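PDB 3OYO: hemopexin fold protein CP4 from Vigna unguiculata, which is of uncertain function but folds as a haemopexin-type four-bladed beta-propeller that holds a calcium ion in its central channel. Local coordinates for residues E15-A20 with S47-L52; Y138-Y143 with Q147-I152; T165-G170 with N190-D195. All coordinates share one frame; numbering follows the deposited sequence.

Interaction 1. Residues E15-A20 with S47-L52; sequences EVYFFA and SGFPSL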
ATOM      1  N   GLU A  15       1.332 -13.620  -2.451  1.00 18.44           N
ATOM      2  CA  GLU A  15       2.585 -12.912  -2.644  1.00 18.18           C
ATOM      3  C   GLU A  15       2.360 -11.408  -2.422  1.00 17.77           C
ATOM      4  O   GLU A  15       1.316 -10.846  -2.823  1.00 18.40           O
ATOM      5  CB  GLU A  15       3.115 -13.155  -4.046  1.00 18.33           C
ATOM      6  CG  GLU A  15       3.764 -14.493  -4.204  1.00 19.24           C
ATOM      7  CD  GLU A  15       4.335 -14.689  -5.569  1.00 20.02           C
ATOM      8  OE1 GLU A  15       4.836 -13.717  -6.147  1.00 19.43           O
ATOM      9  OE2 GLU A  15       4.296 -15.825  -6.071  1.00 22.17           O
ATOM     10  N   VAL A  16       3.349 -10.747  -1.830  1.00 14.18           N
ATOM     11  CA  VAL A  16       3.238  -9.306  -1.595  1.00 13.07           C
ATOM     12  C   VAL A  16       4.558  -8.618  -1.844  1.00 13.09           C
ATOM     13  O   VAL A  16       5.618  -9.205  -1.588  1.00 10.65           O
ATOM     14  CB  VAL A  16       2.684  -8.998  -0.149  1.00 11.29           C
ATOM     15  CG1 VAL A  16       3.586  -9.601   0.929  1.00 10.46           C
ATOM     16  CG2 VAL A  16       2.451  -7.467   0.072  1.00 10.17           C
ATOM     17  N   TYR A  17       4.478  -7.356  -2.302  1.00 11.44           N
ATOM     18  CA  TYR A  17       5.628  -6.484  -2.519  1.00 10.49           C
ATOM     19  C   TYR A  17       5.675  -5.453  -1.384  1.00 11.11           C
ATOM     20  O   TYR A  17       4.686  -4.751  -1.097  1.00 10.13           O
ATOM     21  CB  TYR A  17       5.518  -5.789  -3.870  1.00 12.19           C
ATOM     22  CG  TYR A  17       5.491  -6.733  -5.060  1.00 12.42           C
ATOM     23  CD1 TYR A  17       6.684  -7.230  -5.620  1.00 14.22           C
ATOM     24  CD2 TYR A  17       4.283  -7.159  -5.616  1.00 11.57           C
ATOM     25  CE1 TYR A  17       6.653  -8.087  -6.713  1.00 13.78           C
ATOM     26  CE2 TYR A  17       4.248  -8.031  -6.676  1.00 13.02           C
ATOM     27  CZ  TYR A  17       5.436  -8.493  -7.236  1.00 14.37           C
ATOM     28  OH  TYR A  17       5.366  -9.394  -8.313  1.00 16.44           O
ATOM     29  N   PHE A  18       6.825  -5.389  -0.716  1.00 11.01           N
ATOM     30  CA  PHE A  18       7.110  -4.382   0.330  1.00 10.91           C
ATOM     31  C   PHE A  18       8.174  -3.489  -0.230  1.00 10.10           C
ATOM     32  O   PHE A  18       9.151  -3.988  -0.777  1.00  9.66           O
ATOM     33  CB  PHE A  18       7.654  -5.043   1.606  1.00 10.44           C
ATOM     34  CG  PHE A  18       6.591  -5.735   2.463  1.00 10.82           C
ATOM     35  CD1 PHE A  18       5.234  -5.442   2.314  1.00  9.55           C
ATOM     36  CD2 PHE A  18       6.968  -6.651   3.433  1.00 10.99           C
ATOM     37  CE1 PHE A  18       4.276  -6.054   3.110  1.00  9.96           C
ATOM     38  CE2 PHE A  18       6.004  -7.279   4.245  1.00 10.84           C
ATOM     39  CZ  PHE A  18       4.668  -6.992   4.085  1.00 10.74           C
ATOM     40  N   PHE A  19       7.988  -2.170  -0.104  1.00  9.46           N
ATOM     41  CA  PHE A  19       8.976  -1.178  -0.580  1.00  8.15           C
ATOM     42  C   PHE A  19       9.547  -0.373   0.587  1.00  8.66           C
ATOM     43  O   PHE A  19       8.835  -0.053   1.558  1.00  8.41           O
ATOM     44  CB  PHE A  19       8.355  -0.208  -1.637  1.00  7.52           C
ATOM     45  CG  PHE A  19       7.804  -0.913  -2.850  1.00  7.71           C
ATOM     46  CD1 PHE A  19       8.605  -1.108  -3.973  1.00  7.52           C
ATOM     47  CD2 PHE A  19       6.493  -1.428  -2.866  1.00  7.13           C
ATOM     48  CE1 PHE A  19       8.113  -1.803  -5.095  1.00  5.85           C
ATOM     49  CE2 PHE A  19       5.998  -2.102  -3.988  1.00  6.75           C
ATOM     50  CZ  PHE A  19       6.789  -2.281  -5.095  1.00  6.87           C
ATOM     51  N   ALA A  20      10.843  -0.069   0.506  1.00  9.31           N
ATOM     52  CA  ALA A  20      11.502   0.774   1.489  1.00 10.23           C
ATOM     53  C   ALA A  20      12.630   1.479   0.724  1.00 10.26           C
ATOM     54  O   ALA A  20      13.498   0.825   0.101  1.00  9.43           O
ATOM     55  CB  ALA A  20      12.049  -0.063   2.677  1.00  5.41           C
ATOM     56  N   SER A  47      15.572  -2.468 -10.784  1.00 14.06           N
ATOM     57  CA  SER A  47      16.053  -3.773 -11.171  1.00 15.46           C
ATOM     58  C   SER A  47      14.904  -4.734 -11.310  1.00 14.64           C
ATOM     59  O   SER A  47      14.866  -5.495 -12.252  1.00 15.54           O
ATOM     60  CB  SER A  47      17.063  -4.317 -10.141  1.00 19.48           C
ATOM     61  OG  SER A  47      18.174  -3.464 -10.086  1.00 22.83           O
ATOM     62  N   GLY A  48      13.967  -4.675 -10.367  1.00 10.54           N
ATOM     63  CA  GLY A  48      12.795  -5.513 -10.395  1.00  9.36           C
ATOM     64  C   GLY A  48      11.788  -5.040 -11.406  1.00  9.60           C
ATOM     65  O   GLY A  48      11.084  -5.859 -12.020  1.00  8.80           O
ATOM     66  N   PHE A  49      11.717  -3.722 -11.602  1.00  7.12           N
ATOM     67  CA  PHE A  49      10.736  -3.130 -12.522  1.00  7.22           C
ATOM     68  C   PHE A  49      11.467  -2.171 -13.450  1.00  7.75           C
ATOM     69  O   PHE A  49      11.449  -0.942 -13.213  1.00  7.01           O
ATOM     70  CB  PHE A  49       9.623  -2.371 -11.743  1.00  9.61           C
ATOM     71  CG  PHE A  49       9.076  -3.135 -10.544  1.00 10.47           C
ATOM     72  CD1 PHE A  49       7.814  -3.747 -10.594  1.00 12.17           C
ATOM     73  CD2 PHE A  49       9.830  -3.253  -9.381  1.00 10.99           C
ATOM     74  CE1 PHE A  49       7.307  -4.468  -9.471  1.00 13.36           C
ATOM     75  CE2 PHE A  49       9.350  -3.967  -8.271  1.00 11.17           C
ATOM     76  CZ  PHE A  49       8.079  -4.574  -8.316  1.00 13.07           C
ATOM     77  N   PRO A  50      12.166  -2.711 -14.467  1.00 12.47           N
ATOM     78  CA  PRO A  50      12.934  -1.823 -15.349  1.00 13.41           C
ATOM     79  C   PRO A  50      12.179  -0.616 -15.961  1.00 13.98           C
ATOM     80  O   PRO A  50      12.763   0.458 -16.091  1.00 13.99           O
ATOM     81  CB  PRO A  50      13.477  -2.784 -16.415  1.00 11.52           C
ATOM     82  CG  PRO A  50      13.591  -4.118 -15.632  1.00 11.26           C
ATOM     83  CD  PRO A  50      12.351  -4.143 -14.830  1.00  9.49           C
ATOM     84  N   SER A  51      10.901  -0.795 -16.319  1.00 15.26           N
ATOM     85  CA  SER A  51      10.021   0.303 -16.815  1.00 14.26           C
ATOM     86  C   SER A  51       9.942   1.513 -15.868  1.00 14.18           C
ATOM     87  O   SER A  51       9.481   2.576 -16.234  1.00 14.00           O
ATOM     88  CB  SER A  51       8.593  -0.211 -17.092  1.00 12.42           C
ATOM     89  OG  SER A  51       8.027  -0.739 -15.890  1.00 13.56           O
ATOM     90  N   LEU A  52      10.411   1.345 -14.643  1.00 11.35           N
ATOM     91  CA  LEU A  52      10.350   2.432 -13.697  1.00 11.41           C
ATOM     92  C   LEU A  52      11.688   3.174 -13.545  1.00 10.49           C
ATOM     93  O   LEU A  52      11.770   4.119 -12.789  1.00 10.48           O
ATOM     94  CB  LEU A  52       9.869   1.890 -12.337  1.00 13.64           C
ATOM     95  CG  LEU A  52       8.358   1.953 -12.034  1.00 14.59           C
ATOM     96  CD1 LEU A  52       7.464   1.875 -13.252  1.00 15.88           C
ATOM     97  CD2 LEU A  52       7.970   0.935 -10.992  1.00 12.67           C
TER
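In the first blade of the four-bladed propeller, the ring of F49 packs against Y17 and F19, two aromatic side chains from the same side of strand 15-20. Strand 15-20 is the second of the blade's four antiparallel strands, and F49 is the first residue to leave helical geometry after the short helix that follows the outermost strand. The backbones stay far apart, the nearest CA atoms, those of Y17 and G48, lying 10.7 Å apart, and the rings span the interval. F49 turns its CG beside its backbone N (chi1 -45°), which sends the ring toward the strand. Two neighbouring ring atoms, CZ and CE2, carry the contact. F49 CZ lies 4.0 Å from Y17 CD1 and about equally near Y17 CE1, forming an offset edge-to-face pair in which F49 offers the edge and Y17 the face. The two ring planes make 65°, with their centroids 5.9 Å apart. One atom along, F49 CE2 comes 4.0 Å from F19 CE1, this time close to the plane of the F19 ring, at its edge. The cluster widens beyond these three rings, for Y24 meets F49 edge-to-face and F8 lies against Y17. Behind F49 the chain is held in a short 3-10 turn by a bond of 2.9 Å from L52 N to F49 O, and S51 OG reaches D93 of the second blade. Because all three rings are buried and meet through carbon atoms alone, the contact rests on dispersion, burial of apolar surface and the attraction of ring hydrogens for a neighbouring pi face, and so on complementary shape.

Interaction 2. Residues Y138-Y143 with Q147-I152; sequences YVRIAY and QLVGNI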
ATOM      1  N   TYR A 138      -8.438  10.041   5.757  1.00  5.15           N
ATOM      2  CA  TYR A 138      -8.571   9.001   4.743  1.00  4.54           C
ATOM      3  C   TYR A 138      -9.778   9.332   3.882  1.00  4.41           C
ATOM      4  O   TYR A 138     -10.613  10.176   4.258  1.00  3.13           O
ATOM      5  CB  TYR A 138      -8.739   7.607   5.342  1.00 12.24           C
ATOM      6  CG  TYR A 138     -10.118   7.337   5.857  1.00 14.24           C
ATOM      7  CD1 TYR A 138     -10.477   7.683   7.168  1.00 17.75           C
ATOM      8  CD2 TYR A 138     -11.062   6.750   5.052  1.00 16.48           C
ATOM      9  CE1 TYR A 138     -11.759   7.444   7.640  1.00 18.78           C
ATOM     10  CE2 TYR A 138     -12.341   6.521   5.506  1.00 19.59           C
ATOM     11  CZ  TYR A 138     -12.677   6.877   6.797  1.00 16.94           C
ATOM     12  OH  TYR A 138     -13.941   6.638   7.213  1.00 19.81           O
ATOM     13  N   VAL A 139      -9.842   8.717   2.694  1.00  4.41           N
ATOM     14  CA  VAL A 139     -10.967   8.854   1.819  1.00  5.87           C
ATOM     15  C   VAL A 139     -10.966   7.615   0.898  1.00  7.56           C
ATOM     16  O   VAL A 139      -9.897   7.087   0.572  1.00 12.54           O
ATOM     17  CB  VAL A 139     -10.843  10.144   0.939  1.00  6.36           C
ATOM     18  CG1 VAL A 139      -9.833   9.923  -0.193  1.00  6.96           C
ATOM     19  CG2 VAL A 139     -12.174  10.575   0.417  1.00  5.46           C
ATOM     20  N   ARG A 140     -12.162   7.178   0.482  1.00 11.51           N
ATOM     21  CA  ARG A 140     -12.273   6.101  -0.482  1.00 11.98           C
ATOM     22  C   ARG A 140     -12.389   6.683  -1.867  1.00 11.71           C
ATOM     23  O   ARG A 140     -12.972   7.738  -2.055  1.00 12.96           O
ATOM     24  CB  ARG A 140     -13.466   5.201  -0.176  1.00 14.92           C
ATOM     25  CG  ARG A 140     -13.380   4.528   1.156  1.00 17.37           C
ATOM     26  CD  ARG A 140     -14.701   4.584   1.882  1.00 22.06           C
ATOM     27  NE  ARG A 140     -15.772   3.969   1.107  1.00 22.66           N
ATOM     28  CZ  ARG A 140     -17.078   4.271   1.198  1.00 23.35           C
ATOM     29  NH1 ARG A 140     -17.541   5.186   2.028  1.00 21.54           N
ATOM     30  NH2 ARG A 140     -17.928   3.647   0.425  1.00 25.84           N
ATOM     31  N   ILE A 141     -11.774   6.011  -2.831  1.00  8.73           N
ATOM     32  CA  ILE A 141     -11.859   6.380  -4.236  1.00  7.30           C
ATOM     33  C   ILE A 141     -12.141   5.128  -5.060  1.00  7.24           C
ATOM     34  O   ILE A 141     -11.664   4.070  -4.710  1.00  6.49           O
ATOM     35  CB  ILE A 141     -10.538   7.103  -4.726  1.00  9.30           C
ATOM     36  CG1 ILE A 141     -10.736   7.648  -6.136  1.00  8.58           C
ATOM     37  CG2 ILE A 141      -9.288   6.224  -4.622  1.00  7.19           C
ATOM     38  CD1 ILE A 141      -9.590   8.550  -6.591  1.00  9.99           C
ATOM     39  N   ALA A 142     -12.925   5.245  -6.149  1.00 10.84           N
ATOM     40  CA  ALA A 142     -13.122   4.159  -7.106  1.00 11.14           C
ATOM     41  C   ALA A 142     -12.124   4.383  -8.209  1.00 11.85           C
ATOM     42  O   ALA A 142     -12.175   5.415  -8.888  1.00 12.71           O
ATOM     43  CB  ALA A 142     -14.585   4.164  -7.677  1.00  5.52           C
ATOM     44  N   TYR A 143     -11.211   3.430  -8.395  1.00 13.41           N
ATOM     45  CA  TYR A 143     -10.118   3.639  -9.334  1.00 14.24           C
ATOM     46  C   TYR A 143     -10.487   3.692 -10.851  1.00 14.62           C
ATOM     47  O   TYR A 143      -9.738   4.279 -11.643  1.00 13.81           O
ATOM     48  CB  TYR A 143      -8.934   2.671  -9.064  1.00 13.70           C
ATOM     49  CG  TYR A 143      -9.214   1.229  -9.385  1.00 13.12           C
ATOM     50  CD1 TYR A 143      -9.449   0.317  -8.360  1.00 12.18           C
ATOM     51  CD2 TYR A 143      -9.247   0.773 -10.722  1.00 11.95           C
ATOM     52  CE1 TYR A 143      -9.711  -1.008  -8.642  1.00 12.28           C
ATOM     53  CE2 TYR A 143      -9.531  -0.557 -11.022  1.00 10.75           C
ATOM     54  CZ  TYR A 143      -9.762  -1.438  -9.965  1.00 12.20           C
ATOM     55  OH  TYR A 143     -10.030  -2.780 -10.215  1.00 13.67           O
ATOM     56  N   GLN A 147     -13.580   8.581  -9.096  1.00 13.45           N
ATOM     57  CA  GLN A 147     -14.411   9.443  -8.268  1.00 14.04           C
ATOM     58  C   GLN A 147     -14.308   9.061  -6.797  1.00 13.52           C
ATOM     59  O   GLN A 147     -14.068   7.918  -6.455  1.00 13.59           O
ATOM     60  CB  GLN A 147     -15.863   9.430  -8.752  1.00 18.35           C
ATOM     61  CG  GLN A 147     -16.030   9.920 -10.224  1.00 20.99           C
ATOM     62  CD  GLN A 147     -15.349  11.307 -10.517  1.00 23.84           C
ATOM     63  OE1 GLN A 147     -15.725  12.348  -9.939  1.00 22.53           O
ATOM     64  NE2 GLN A 147     -14.342  11.304 -11.438  1.00 22.50           N
ATOM     65  N   LEU A 148     -14.445  10.057  -5.925  1.00 11.49           N
ATOM     66  CA  LEU A 148     -14.397   9.807  -4.496  1.00 11.12           C
ATOM     67  C   LEU A 148     -15.703   9.171  -4.035  1.00 11.67           C
ATOM     68  O   LEU A 148     -16.763   9.379  -4.637  1.00 13.04           O
ATOM     69  CB  LEU A 148     -14.147  11.103  -3.733  1.00 13.13           C
ATOM     70  CG  LEU A 148     -12.796  11.813  -3.962  1.00 13.60           C
ATOM     71  CD1 LEU A 148     -12.787  13.120  -3.165  1.00 13.53           C
ATOM     72  CD2 LEU A 148     -11.547  10.976  -3.602  1.00 16.16           C
ATOM     73  N   VAL A 149     -15.614   8.378  -2.977  1.00 12.81           N
ATOM     74  CA  VAL A 149     -16.787   7.738  -2.377  1.00 13.97           C
ATOM     75  C   VAL A 149     -16.796   8.187  -0.914  1.00 13.67           C
ATOM     76  O   VAL A 149     -15.921   7.806  -0.147  1.00 14.22           O
ATOM     77  CB  VAL A 149     -16.726   6.163  -2.406  1.00 14.81           C
ATOM     78  CG1 VAL A 149     -17.979   5.560  -1.727  1.00 15.85           C
ATOM     79  CG2 VAL A 149     -16.601   5.654  -3.828  1.00 15.12           C
ATOM     80  N   GLY A 150     -17.804   8.961  -0.538  1.00 13.85           N
ATOM     81  CA  GLY A 150     -17.902   9.503   0.815  1.00 14.79           C
ATOM     82  C   GLY A 150     -17.028  10.739   1.010  1.00 14.72           C
ATOM     83  O   GLY A 150     -16.343  11.216   0.084  1.00 17.27           O
ATOM     84  N   ASN A 151     -17.040  11.258   2.229  1.00 18.02           N
ATOM     85  CA  ASN A 151     -16.221  12.413   2.561  1.00 17.77           C
ATOM     86  C   ASN A 151     -14.859  12.023   3.113  1.00 17.68           C
ATOM     87  O   ASN A 151     -14.685  10.901   3.633  1.00 17.86           O
ATOM     88  CB  ASN A 151     -16.947  13.282   3.581  1.00 18.12           C
ATOM     89  CG  ASN A 151     -18.204  13.928   3.001  1.00 18.35           C
ATOM     90  OD1 ASN A 151     -18.219  14.447   1.867  1.00 21.54           O
ATOM     91  ND2 ASN A 151     -19.247  13.899   3.772  1.00 19.52           N
ATOM     92  N   ILE A 152     -13.909  12.955   2.999  1.00 14.28           N
ATOM     93  CA  ILE A 152     -12.620  12.816   3.654  1.00 12.44           C
ATOM     94  C   ILE A 152     -12.889  12.812   5.156  1.00 12.73           C
ATOM     95  O   ILE A 152     -13.577  13.718   5.653  1.00 12.68           O
ATOM     96  CB  ILE A 152     -11.635  13.991   3.311  1.00  9.47           C
ATOM     97  CG1 ILE A 152     -11.429  14.094   1.781  1.00  7.80           C
ATOM     98  CG2 ILE A 152     -10.294  13.731   3.989  1.00  8.94           C
ATOM     99  CD1 ILE A 152     -10.597  15.313   1.335  1.00  7.80           C
TER
HETATM  100  O   HOH W   1     -14.594   8.522   2.248  1.00 17.30           O
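V139 sets its side chain between L148 and I152, and each of its three side-chain carbons meets one of them. Its CB faces I152 CG1 at 4.1 Å. From there the two methyls part: chi1 of 76° puts CG1 in the crowded position between the backbone N and the carbonyl carbon, where it meets L148 CD2 at 4.0 Å, the two side chains crossing at about a right angle. CG2, anti to the backbone N, comes against I152 CG1 at 3.8 Å. L148 CD2 serves a second neighbour as well, lying near I141 CB, so that V139, I141 and L148 share one apolar patch. These residues belong to a beta hairpin, the outer two strands of the third propeller blade, with I141 and L148 forming an antiparallel non-hydrogen-bonded pair. Flanking that pair are two backbone bonds, one from V149 N to R140 O and one from A142 N to Q147 O, each 2.9 Å long. At G150, whose phi is positive, the outer strand turns a corner. Here a water takes over part of the pairing, accepting from R140 N and donating to V149 O and N151 O, the last two bonds being 2.8 Å each. R140 brings its CB 3.6 Å from V149 O, and its NH2 forms a salt bridge with E129 on the neighbouring strand, although the closeness of the guanidinium end to the V149 side chain is doubtful.

Interaction 3. Residues T165-G170 with N190-D195; sequences TEFESG and NYVRID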
ATOM      1  N   THR A 165      -4.860   4.524  19.006  1.00 17.03           N
ATOM      2  CA  THR A 165      -3.678   3.717  18.687  1.00 16.23           C
ATOM      3  C   THR A 165      -2.674   4.566  17.892  1.00 16.95           C
ATOM      4  O   THR A 165      -2.973   5.701  17.511  1.00 17.25           O
ATOM      5  CB  THR A 165      -4.063   2.510  17.817  1.00 13.22           C
ATOM      6  OG1 THR A 165      -4.358   2.977  16.489  1.00 10.50           O
ATOM      7  CG2 THR A 165      -5.308   1.808  18.400  1.00 12.18           C
ATOM      8  N   GLU A 166      -1.511   4.007  17.604  1.00 16.88           N
ATOM      9  CA  GLU A 166      -0.494   4.734  16.840  1.00 18.16           C
ATOM     10  C   GLU A 166      -0.861   4.960  15.335  1.00 16.66           C
ATOM     11  O   GLU A 166      -0.267   5.772  14.664  1.00 16.98           O
ATOM     12  CB  GLU A 166       0.886   4.098  17.068  1.00 28.26           C
ATOM     13  CG  GLU A 166       1.546   3.540  15.853  1.00 34.59           C
ATOM     14  CD  GLU A 166       1.201   2.088  15.591  1.00 40.00           C
ATOM     15  OE1 GLU A 166       0.043   1.722  15.831  1.00 42.78           O
ATOM     16  OE2 GLU A 166       2.088   1.322  15.123  1.00 43.39           O
ATOM     17  N   PHE A 167      -1.893   4.276  14.859  1.00 13.81           N
ATOM     18  CA  PHE A 167      -2.468   4.417  13.517  1.00 12.77           C
ATOM     19  C   PHE A 167      -3.414   5.592  13.368  1.00 13.35           C
ATOM     20  O   PHE A 167      -3.714   6.021  12.248  1.00 13.34           O
ATOM     21  CB  PHE A 167      -3.215   3.124  13.145  1.00 10.50           C
ATOM     22  CG  PHE A 167      -2.327   1.922  13.125  1.00 10.62           C
ATOM     23  CD1 PHE A 167      -1.381   1.747  12.110  1.00 10.79           C
ATOM     24  CD2 PHE A 167      -2.372   0.989  14.156  1.00 11.03           C
ATOM     25  CE1 PHE A 167      -0.520   0.628  12.111  1.00 10.40           C
ATOM     26  CE2 PHE A 167      -1.491  -0.127  14.181  1.00 10.92           C
ATOM     27  CZ  PHE A 167      -0.570  -0.306  13.142  1.00  8.95           C
ATOM     28  N   GLU A 168      -3.886   6.119  14.498  1.00 14.85           N
ATOM     29  CA  GLU A 168      -4.851   7.208  14.501  1.00 14.79           C
ATOM     30  C   GLU A 168      -4.391   8.427  13.734  1.00 14.87           C
ATOM     31  O   GLU A 168      -5.212   9.121  13.084  1.00 13.42           O
ATOM     32  CB  GLU A 168      -5.194   7.603  15.955  1.00 19.28           C
ATOM     33  CG  GLU A 168      -6.291   8.647  16.054  1.00 20.57           C
ATOM     34  CD  GLU A 168      -6.578   9.101  17.477  1.00 25.87           C
ATOM     35  OE1 GLU A 168      -7.359  10.061  17.616  1.00 27.70           O
ATOM     36  OE2 GLU A 168      -6.022   8.537  18.438  1.00 25.91           O
ATOM     37  N   SER A 169      -3.096   8.739  13.829  1.00 13.18           N
ATOM     38  CA  SER A 169      -2.608   9.932  13.131  1.00 14.02           C
ATOM     39  C   SER A 169      -1.829   9.613  11.834  1.00 13.29           C
ATOM     40  O   SER A 169      -1.116  10.457  11.308  1.00 17.69           O
ATOM     41  CB  SER A 169      -1.797  10.821  14.043  1.00 17.40           C
ATOM     42  OG  SER A 169      -0.596  10.163  14.345  1.00 22.21           O
ATOM     43  N   GLY A 170      -1.965   8.393  11.340  1.00 13.91           N
ATOM     44  CA  GLY A 170      -1.262   8.039  10.128  1.00 13.77           C
ATOM     45  C   GLY A 170      -0.890   6.593   9.992  1.00 13.64           C
ATOM     46  O   GLY A 170      -0.695   5.869  10.987  1.00 14.33           O
ATOM     47  N   ASN A 190       6.104  -0.945  13.714  1.00 11.17           N
ATOM     48  CA  ASN A 190       5.005  -1.822  14.076  1.00 11.63           C
ATOM     49  C   ASN A 190       3.970  -2.068  12.973  1.00 11.69           C
ATOM     50  O   ASN A 190       3.970  -1.378  11.946  1.00 15.41           O
ATOM     51  CB  ASN A 190       4.300  -1.209  15.305  1.00 14.59           C
ATOM     52  CG  ASN A 190       5.249  -1.084  16.481  1.00 16.14           C
ATOM     53  OD1 ASN A 190       5.852  -2.082  16.892  1.00 18.96           O
ATOM     54  ND2 ASN A 190       5.405   0.115  17.014  1.00 16.35           N
ATOM     55  N   TYR A 191       3.110  -3.073  13.195  1.00 10.86           N
ATOM     56  CA  TYR A 191       2.049  -3.404  12.261  1.00 11.14           C
ATOM     57  C   TYR A 191       0.905  -4.066  13.045  1.00 10.37           C
ATOM     58  O   TYR A 191       1.076  -4.504  14.196  1.00  8.81           O
ATOM     59  CB  TYR A 191       2.551  -4.327  11.115  1.00 13.67           C
ATOM     60  CG  TYR A 191       2.462  -5.809  11.467  1.00 14.40           C
ATOM     61  CD1 TYR A 191       3.315  -6.371  12.416  1.00 13.48           C
ATOM     62  CD2 TYR A 191       1.517  -6.634  10.855  1.00 16.01           C
ATOM     63  CE1 TYR A 191       3.202  -7.703  12.776  1.00 15.08           C
ATOM     64  CE2 TYR A 191       1.402  -7.990  11.207  1.00 16.14           C
ATOM     65  CZ  TYR A 191       2.249  -8.500  12.177  1.00 16.17           C
ATOM     66  OH  TYR A 191       2.125  -9.817  12.536  1.00 16.31           O
ATOM     67  N   VAL A 192      -0.252  -4.127  12.396  1.00  8.51           N
ATOM     68  CA  VAL A 192      -1.377  -4.785  12.967  1.00  9.56           C
ATOM     69  C   VAL A 192      -2.236  -5.339  11.832  1.00  9.25           C
ATOM     70  O   VAL A 192      -2.209  -4.835  10.701  1.00  6.56           O
ATOM     71  CB  VAL A 192      -2.240  -3.798  13.829  1.00  9.58           C
ATOM     72  CG1 VAL A 192      -2.986  -2.841  12.949  1.00  8.28           C
ATOM     73  CG2 VAL A 192      -3.210  -4.567  14.746  1.00  9.98           C
ATOM     74  N   ARG A 193      -3.028  -6.340  12.171  1.00 11.52           N
ATOM     75  CA  ARG A 193      -3.974  -6.943  11.247  1.00 12.39           C
ATOM     76  C   ARG A 193      -5.381  -6.441  11.545  1.00 13.10           C
ATOM     77  O   ARG A 193      -5.749  -6.231  12.711  1.00 12.06           O
ATOM     78  CB  ARG A 193      -3.931  -8.480  11.371  1.00 14.80           C
ATOM     79  CG  ARG A 193      -4.865  -9.210  10.415  1.00 16.18           C
ATOM     80  CD  ARG A 193      -4.624 -10.730  10.430  1.00 16.45           C
ATOM     81  NE  ARG A 193      -4.724 -11.321  11.753  1.00 17.51           N
ATOM     82  CZ  ARG A 193      -5.768 -12.006  12.208  1.00 18.47           C
ATOM     83  NH1 ARG A 193      -6.870 -12.186  11.466  1.00 20.30           N
ATOM     84  NH2 ARG A 193      -5.710 -12.509  13.417  1.00 19.42           N
ATOM     85  N   ILE A 194      -6.155  -6.253  10.468  1.00 13.92           N
ATOM     86  CA  ILE A 194      -7.560  -5.836  10.546  1.00 15.03           C
ATOM     87  C   ILE A 194      -8.528  -6.671   9.686  1.00 15.44           C
ATOM     88  O   ILE A 194      -8.152  -7.291   8.670  1.00 13.88           O
ATOM     89  CB  ILE A 194      -7.777  -4.335  10.172  1.00 15.77           C
ATOM     90  CG1 ILE A 194      -7.526  -4.069   8.674  1.00 14.78           C
ATOM     91  CG2 ILE A 194      -7.028  -3.428  11.143  1.00 17.80           C
ATOM     92  CD1 ILE A 194      -8.053  -2.678   8.170  1.00 13.18           C
ATOM     93  N   ASP A 195      -9.786  -6.668  10.107  1.00 19.45           N
ATOM     94  CA  ASP A 195     -10.850  -7.300   9.356  1.00 20.56           C
ATOM     95  C   ASP A 195     -11.857  -6.178   9.109  1.00 21.63           C
ATOM     96  O   ASP A 195     -12.476  -5.685  10.059  1.00 26.29           O
ATOM     97  CB  ASP A 195     -11.463  -8.440  10.184  1.00 26.22           C
ATOM     98  CG  ASP A 195     -12.596  -9.167   9.449  1.00 27.97           C
ATOM     99  OD1 ASP A 195     -13.610  -8.536   9.119  1.00 30.23           O
ATOM    100  OD2 ASP A 195     -12.442 -10.371   9.189  1.00 30.79           O
TER
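With CG beside its backbone N and opposite its carbonyl carbon (chi1 -61°), F167 extends its ring toward V192, whose CG1 is tucked between backbone N and carbonyl carbon (chi1 72°) and meets it. The loop carrying F167 links the third and fourth blades of the propeller, and strand 190-195 is the third strand of the fourth. F167 CE2 presses on V192 CG1 at 3.3 Å, a tight contact, while Y191 C lies near the plane of the F167 ring, at its edge, 4.0 Å from F167 CZ. Over the centre of one ring face sits E166 CD. An ST turn shapes the loop, F167 N donating to T165 OG1 at 3.2 Å. K187 NZ, on the adjoining strand, hydrogen-bonds to E166 O and G170 O. With an alanine here in place of F167 the ring is gone, which would probably open a gap between loop and strand beside V192 CG1 and leave the E166 carboxylate without the surface it lies on. That carboxylate stands 65° from the amide plane of N190. Its OE2 is buried with no polar partner in the model, 3.4 Å from N190 CB and 4.0 Å from N190 ND2.

In the fold
From the N terminus, interaction 1 comes first, closing a loop of 26 residues inside the first blade by joining strand 15-20 to the chain leaving the blade's outer edge. The second blade follows before interaction 2, a hairpin with three residues between its segments, forms the rim of the third. Interaction 3 then spans 19 residues, laying the linker between blades three and four on the fourth blade. The three contacts follow in series, none nested or crossed, with centres 20 to 26 Å apart. F18 of segment 15-20 meets W216 edge-to-face, joining the first blade to the C-terminal part of the chain, and Y191 of segment 190-195 packs on the same tryptophan.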